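Local coordinates for protein cysteine synthase (Fusobacterium nucleatum subsp. nucleatum strain ATCC 25586, PDB 5XEM) that probably makes L-cysteine and acetate from O-acetyl-L-serine and hydrogen sulfide with the help of pyridoxal 5'-phosphate, and binds L-lanthionine as a Schiff base with that cofactor, at residues I199-S208 with L240-D249. Numbering follows the deposited sequence.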
ATOM      1  N   ILE A 199     -24.719 -17.458  10.508  1.00 23.72           N
ATOM      2  CA  ILE A 199     -23.294 -17.277  10.180  1.00 21.95           C
ATOM      3  C   ILE A 199     -22.465 -17.779  11.360  1.00 21.74           C
ATOM      4  O   ILE A 199     -22.845 -17.557  12.525  1.00 21.11           O
ATOM      5  CB  ILE A 199     -22.962 -15.790   9.867  1.00 21.63           C
ATOM      6  CG1 ILE A 199     -21.583 -15.664   9.200  1.00 21.47           C
ATOM      7  CG2 ILE A 199     -23.021 -14.924  11.116  1.00 20.65           C
ATOM      8  CD1 ILE A 199     -21.197 -14.234   8.878  1.00 20.81           C
ATOM      9  N   LYS A 200     -21.372 -18.475  11.048  1.00 21.15           N
ATOM     10  CA  LYS A 200     -20.358 -18.868  12.025  1.00 21.75           C
ATOM     11  C   LYS A 200     -19.212 -17.826  12.003  1.00 20.72           C
ATOM     12  O   LYS A 200     -18.758 -17.430  10.925  1.00 20.65           O
ATOM     13  CB  LYS A 200     -19.816 -20.270  11.716  1.00 23.88           C
ATOM     14  CG  LYS A 200     -20.873 -21.400  11.676  1.00 26.20           C
ATOM     15  CD  LYS A 200     -21.526 -21.613  13.029  1.00 28.29           C
ATOM     16  CE  LYS A 200     -22.554 -22.755  12.991  1.00 31.23           C
ATOM     17  NZ  LYS A 200     -23.903 -22.270  12.534  1.00 33.36           N
ATOM     18  N   THR A 201     -18.769 -17.394  13.185  1.00 19.21           N
ATOM     19  CA  THR A 201     -17.710 -16.385  13.316  1.00 17.95           C
ATOM     20  C   THR A 201     -16.605 -16.893  14.248  1.00 18.08           C
ATOM     21  O   THR A 201     -16.907 -17.331  15.387  1.00 17.06           O
ATOM     22  CB  THR A 201     -18.284 -15.044  13.821  1.00 17.42           C
ATOM     23  OG1 THR A 201     -18.901 -15.220  15.112  1.00 17.27           O
ATOM     24  CG2 THR A 201     -19.325 -14.481  12.841  1.00 16.68           C
ATOM     25  N   PHE A 202     -15.351 -16.866  13.763  1.00 15.80           N
ATOM     26  CA  PHE A 202     -14.233 -17.443  14.495  1.00 16.69           C
ATOM     27  C   PHE A 202     -13.048 -16.476  14.609  1.00 15.34           C
ATOM     28  O   PHE A 202     -12.569 -16.004  13.573  1.00 14.85           O
ATOM     29  CB  PHE A 202     -13.713 -18.701  13.808  1.00 17.28           C
ATOM     30  CG  PHE A 202     -14.764 -19.755  13.550  1.00 19.47           C
ATOM     31  CD1 PHE A 202     -15.479 -19.759  12.366  1.00 18.69           C
ATOM     32  CD2 PHE A 202     -14.993 -20.764  14.477  1.00 20.60           C
ATOM     33  CE1 PHE A 202     -16.437 -20.727  12.125  1.00 21.36           C
ATOM     34  CE2 PHE A 202     -15.952 -21.745  14.231  1.00 21.14           C
ATOM     35  CZ  PHE A 202     -16.661 -21.734  13.055  1.00 20.45           C
ATOM     36  N   PRO A 203     -12.566 -16.235  15.848  1.00 14.89           N
ATOM     37  CA  PRO A 203     -11.302 -15.572  16.075  1.00 14.50           C
ATOM     38  C   PRO A 203     -10.142 -16.548  15.909  1.00 13.97           C
ATOM     39  O   PRO A 203     -10.322 -17.775  16.114  1.00 15.24           O
ATOM     40  CB  PRO A 203     -11.428 -15.106  17.524  1.00 14.77           C
ATOM     41  CG  PRO A 203     -12.190 -16.207  18.182  1.00 15.00           C
ATOM     42  CD  PRO A 203     -13.126 -16.730  17.125  1.00 15.05           C
ATOM     43  N   VAL A 204      -8.962 -16.021  15.544  1.00 12.96           N
ATOM     44  CA  VAL A 204      -7.751 -16.799  15.470  1.00 12.77           C
ATOM     45  C   VAL A 204      -6.751 -16.185  16.446  1.00 12.57           C
ATOM     46  O   VAL A 204      -6.666 -14.961  16.571  1.00 12.15           O
ATOM     47  CB  VAL A 204      -7.124 -16.811  14.046  1.00 12.88           C
ATOM     48  CG1 VAL A 204      -5.959 -17.803  14.017  1.00 13.23           C
ATOM     49  CG2 VAL A 204      -8.173 -17.096  12.959  1.00 11.96           C
ATOM     50  N   GLU A 205      -6.028 -17.034  17.159  1.00 11.75           N
ATOM     51  CA  GLU A 205      -4.938 -16.582  18.029  1.00 12.24           C
ATOM     52  C   GLU A 205      -3.672 -17.366  17.713  1.00 11.62           C
ATOM     53  O   GLU A 205      -3.722 -18.390  17.018  1.00 11.62           O
ATOM     54  CB  GLU A 205      -5.364 -16.710  19.506  1.00 12.81           C
ATOM     55  CG  GLU A 205      -5.446 -18.130  20.032  1.00 13.21           C
ATOM     56  CD  GLU A 205      -5.887 -18.205  21.490  1.00 15.18           C
ATOM     57  OE1 GLU A 205      -6.007 -17.139  22.140  1.00 14.84           O
ATOM     58  OE2 GLU A 205      -6.103 -19.336  21.981  1.00 14.13           O
ATOM     59  N   PRO A 206      -2.508 -16.878  18.165  1.00 11.44           N
ATOM     60  CA  PRO A 206      -1.290 -17.631  17.893  1.00 11.42           C
ATOM     61  C   PRO A 206      -1.289 -18.958  18.655  1.00 11.49           C
ATOM     62  O   PRO A 206      -1.572 -18.975  19.867  1.00 11.38           O
ATOM     63  CB  PRO A 206      -0.182 -16.715  18.425  1.00 11.86           C
ATOM     64  CG  PRO A 206      -0.789 -15.376  18.493  1.00 11.75           C
ATOM     65  CD  PRO A 206      -2.225 -15.590  18.801  1.00 11.96           C
ATOM     66  N   ALA A 207      -0.933 -20.032  17.976  1.00 11.70           N
ATOM     67  CA  ALA A 207      -0.829 -21.334  18.653  1.00 12.33           C
ATOM     68  C   ALA A 207       0.162 -21.302  19.801  1.00 12.91           C
ATOM     69  O   ALA A 207      -0.070 -22.001  20.783  1.00 13.06           O
ATOM     70  CB  ALA A 207      -0.469 -22.455  17.672  1.00 11.97           C
ATOM     71  N   SER A 208       1.252 -20.524  19.709  1.00 12.93           N
ATOM     72  CA  SER A 208       2.221 -20.451  20.816  1.00 13.71           C
ATOM     73  C   SER A 208       1.910 -19.339  21.845  1.00 12.68           C
ATOM     74  O   SER A 208       2.690 -19.090  22.768  1.00 12.11           O
ATOM     75  CB  SER A 208       3.647 -20.312  20.284  1.00 14.98           C
ATOM     76  OG  SER A 208       3.708 -19.312  19.321  1.00 18.95           O
ATOM     77  N   LEU A 240     -19.296 -14.285  20.976  1.00 21.74           N
ATOM     78  CA  LEU A 240     -19.438 -14.336  19.521  1.00 21.12           C
ATOM     79  C   LEU A 240     -18.647 -15.474  18.874  1.00 20.62           C
ATOM     80  O   LEU A 240     -18.898 -15.815  17.724  1.00 20.51           O
ATOM     81  CB  LEU A 240     -19.007 -12.985  18.918  1.00 22.10           C
ATOM     82  CG  LEU A 240     -19.843 -11.769  19.326  1.00 22.07           C
ATOM     83  CD1 LEU A 240     -19.168 -10.460  18.919  1.00 22.19           C
ATOM     84  CD2 LEU A 240     -21.235 -11.857  18.698  1.00 22.88           C
ATOM     85  N   ALA A 241     -17.706 -16.077  19.605  1.00 19.30           N
ATOM     86  CA  ALA A 241     -16.788 -17.071  19.027  1.00 19.06           C
ATOM     87  C   ALA A 241     -17.408 -18.454  18.959  1.00 20.36           C
ATOM     88  O   ALA A 241     -17.636 -19.064  19.989  1.00 18.95           O
ATOM     89  CB  ALA A 241     -15.503 -17.151  19.856  1.00 18.21           C
ATOM     90  N   ASP A 242     -17.630 -18.964  17.759  1.00 21.23           N
ATOM     91  CA  ASP A 242     -18.157 -20.314  17.605  1.00 22.59           C
ATOM     92  C   ASP A 242     -17.145 -21.403  17.933  1.00 23.43           C
ATOM     93  O   ASP A 242     -17.533 -22.522  18.263  1.00 23.07           O
ATOM     94  CB  ASP A 242     -18.756 -20.499  16.225  1.00 23.51           C
ATOM     95  CG  ASP A 242     -20.058 -19.752  16.071  1.00 24.58           C
ATOM     96  OD1 ASP A 242     -21.067 -20.201  16.648  1.00 25.49           O
ATOM     97  OD2 ASP A 242     -20.076 -18.695  15.393  1.00 23.22           O
ATOM     98  N   ASP A 243     -15.857 -21.066  17.836  1.00 20.77           N
ATOM     99  CA  ASP A 243     -14.738 -21.879  18.303  1.00 21.25           C
ATOM    100  C   ASP A 243     -13.542 -20.913  18.291  1.00 19.92           C
ATOM    101  O   ASP A 243     -13.665 -19.823  17.748  1.00 20.69           O
ATOM    102  CB  ASP A 243     -14.482 -23.041  17.337  1.00 23.19           C
ATOM    103  CG  ASP A 243     -13.669 -24.173  17.952  1.00 24.97           C
ATOM    104  OD1 ASP A 243     -13.309 -24.089  19.148  1.00 26.60           O
ATOM    105  OD2 ASP A 243     -13.379 -25.137  17.226  1.00 29.96           O
ATOM    106  N   ILE A 244     -12.436 -21.282  18.913  1.00 19.41           N
ATOM    107  CA  ILE A 244     -11.180 -20.511  18.838  1.00 17.51           C
ATOM    108  C   ILE A 244     -10.260 -21.272  17.892  1.00 17.01           C
ATOM    109  O   ILE A 244      -9.981 -22.449  18.102  1.00 15.61           O
ATOM    110  CB  ILE A 244     -10.459 -20.408  20.188  1.00 18.45           C
ATOM    111  CG1 ILE A 244     -11.393 -19.952  21.327  1.00 19.01           C
ATOM    112  CG2 ILE A 244      -9.224 -19.518  20.046  1.00 17.42           C
ATOM    113  CD1 ILE A 244     -12.047 -18.596  21.172  1.00 18.85           C
ATOM    114  N   LEU A 245      -9.783 -20.610  16.844  1.00 14.55           N
ATOM    115  CA  LEU A 245      -8.852 -21.217  15.910  1.00 14.55           C
ATOM    116  C   LEU A 245      -7.457 -20.696  16.235  1.00 14.83           C
ATOM    117  O   LEU A 245      -7.311 -19.630  16.844  1.00 13.56           O
ATOM    118  CB  LEU A 245      -9.226 -20.888  14.471  1.00 13.73           C
ATOM    119  CG  LEU A 245     -10.688 -21.174  14.078  1.00 14.32           C
ATOM    120  CD1 LEU A 245     -10.943 -20.761  12.635  1.00 12.87           C
ATOM    121  CD2 LEU A 245     -11.029 -22.640  14.307  1.00 13.87           C
ATOM    122  N   VAL A 246      -6.461 -21.478  15.852  1.00 14.22           N
ATOM    123  CA  VAL A 246      -5.084 -21.128  16.074  1.00 15.38           C
ATOM    124  C   VAL A 246      -4.223 -21.329  14.840  1.00 15.34           C
ATOM    125  O   VAL A 246      -4.608 -22.031  13.903  1.00 16.68           O
ATOM    126  CB  VAL A 246      -4.479 -21.935  17.239  1.00 15.26           C
ATOM    127  CG1 VAL A 246      -5.318 -21.753  18.496  1.00 16.44           C
ATOM    128  CG2 VAL A 246      -4.321 -23.421  16.860  1.00 16.77           C
ATOM    129  N   CYS A 247      -3.029 -20.734  14.876  1.00 14.92           N
ATOM    130  CA  CYS A 247      -2.022 -20.954  13.854  1.00 14.27           C
ATOM    131  C   CYS A 247      -0.624 -20.882  14.455  1.00 13.97           C
ATOM    132  O   CYS A 247      -0.316 -19.990  15.233  1.00 14.20           O
ATOM    133  CB  CYS A 247      -2.156 -19.929  12.740  1.00 14.24           C
ATOM    134  SG  CYS A 247      -1.120 -20.277  11.299  1.00 14.26           S
ATOM    135  N   GLU A 248       0.210 -21.849  14.101  1.00 14.18           N
ATOM    136  CA  GLU A 248       1.630 -21.841  14.459  1.00 14.40           C
ATOM    137  C   GLU A 248       2.406 -20.792  13.649  1.00 14.05           C
ATOM    138  O   GLU A 248       2.033 -20.443  12.541  1.00 13.63           O
ATOM    139  CB  GLU A 248       2.246 -23.239  14.268  1.00 15.95           C
ATOM    140  CG  GLU A 248       1.598 -24.342  15.123  1.00 16.71           C
ATOM    141  CD  GLU A 248       2.114 -24.401  16.567  1.00 19.79           C
ATOM    142  OE1 GLU A 248       2.975 -23.589  16.967  1.00 22.22           O
ATOM    143  OE2 GLU A 248       1.660 -25.294  17.316  1.00 23.03           O
ATOM    144  N   ASP A 249       3.487 -20.307  14.224  1.00 14.64           N
ATOM    145  CA  ASP A 249       4.320 -19.294  13.571  1.00 15.46           C
ATOM    146  C   ASP A 249       4.762 -19.739  12.176  1.00 16.02           C
ATOM    147  O   ASP A 249       4.617 -18.991  11.224  1.00 15.19           O
ATOM    148  CB  ASP A 249       5.565 -19.030  14.402  1.00 16.83           C
ATOM    149  CG  ASP A 249       5.287 -18.340  15.734  1.00 17.59           C
ATOM    150  OD1 ASP A 249       4.165 -17.777  15.933  1.00 18.02           O
ATOM    151  OD2 ASP A 249       6.209 -18.337  16.571  1.00 18.67           O
TER
HETATM  152  O   HOH W   1       1.848 -19.084  17.010  1.00 13.69           O
HETATM  153  O   HOH W   2       4.286 -21.236  16.859  1.00 19.16           O
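Pro203 O accepts Leu245 N at 3.0 Å, and Glu205 N returns a bond to Leu245 O. This alternation defines a parallel beta pair in which strand 245-247 forms the outer edge of the chain's mixed sheet beside strand 200-206, within a beta-alpha-beta unit. Continuing the ladder, Glu205 O takes Cys247 N at a longer 3.3 Å, and Ala207 N reaches Cys247 O at 2.8 Å, from well above the carbonyl plane.

At the other end, Asp242 binds Thr201 twice. Its backbone N meets Thr201 O, while OD2, on its anti side, accepts Thr201 N in a nearly straight bond (170°). With CG anti to its own carbonyl carbon (chi1 -72°), Asp242 turns its carboxylate back to this amide; Lys193 forms a salt bridge with the same OD2. Pro203 CD lies 3.2 Å from Asp243 O, a buried carbonyl with no polar partner in the model. Leu245 CD1 packs on Phe202 CB at 3.6 Å.

Leu212 N and Ser213 OG hold the Glu205 carboxylate, Pro219 O binds Ser208 OG, and Lys221 N binds Asp249 OD1. One water accepts Ser208 N and donates to Cys247 O and Asp249 OD1; a second accepts Asp249 N and donates to Ser208 OG and, at 2.7 Å, to Glu248 OE1.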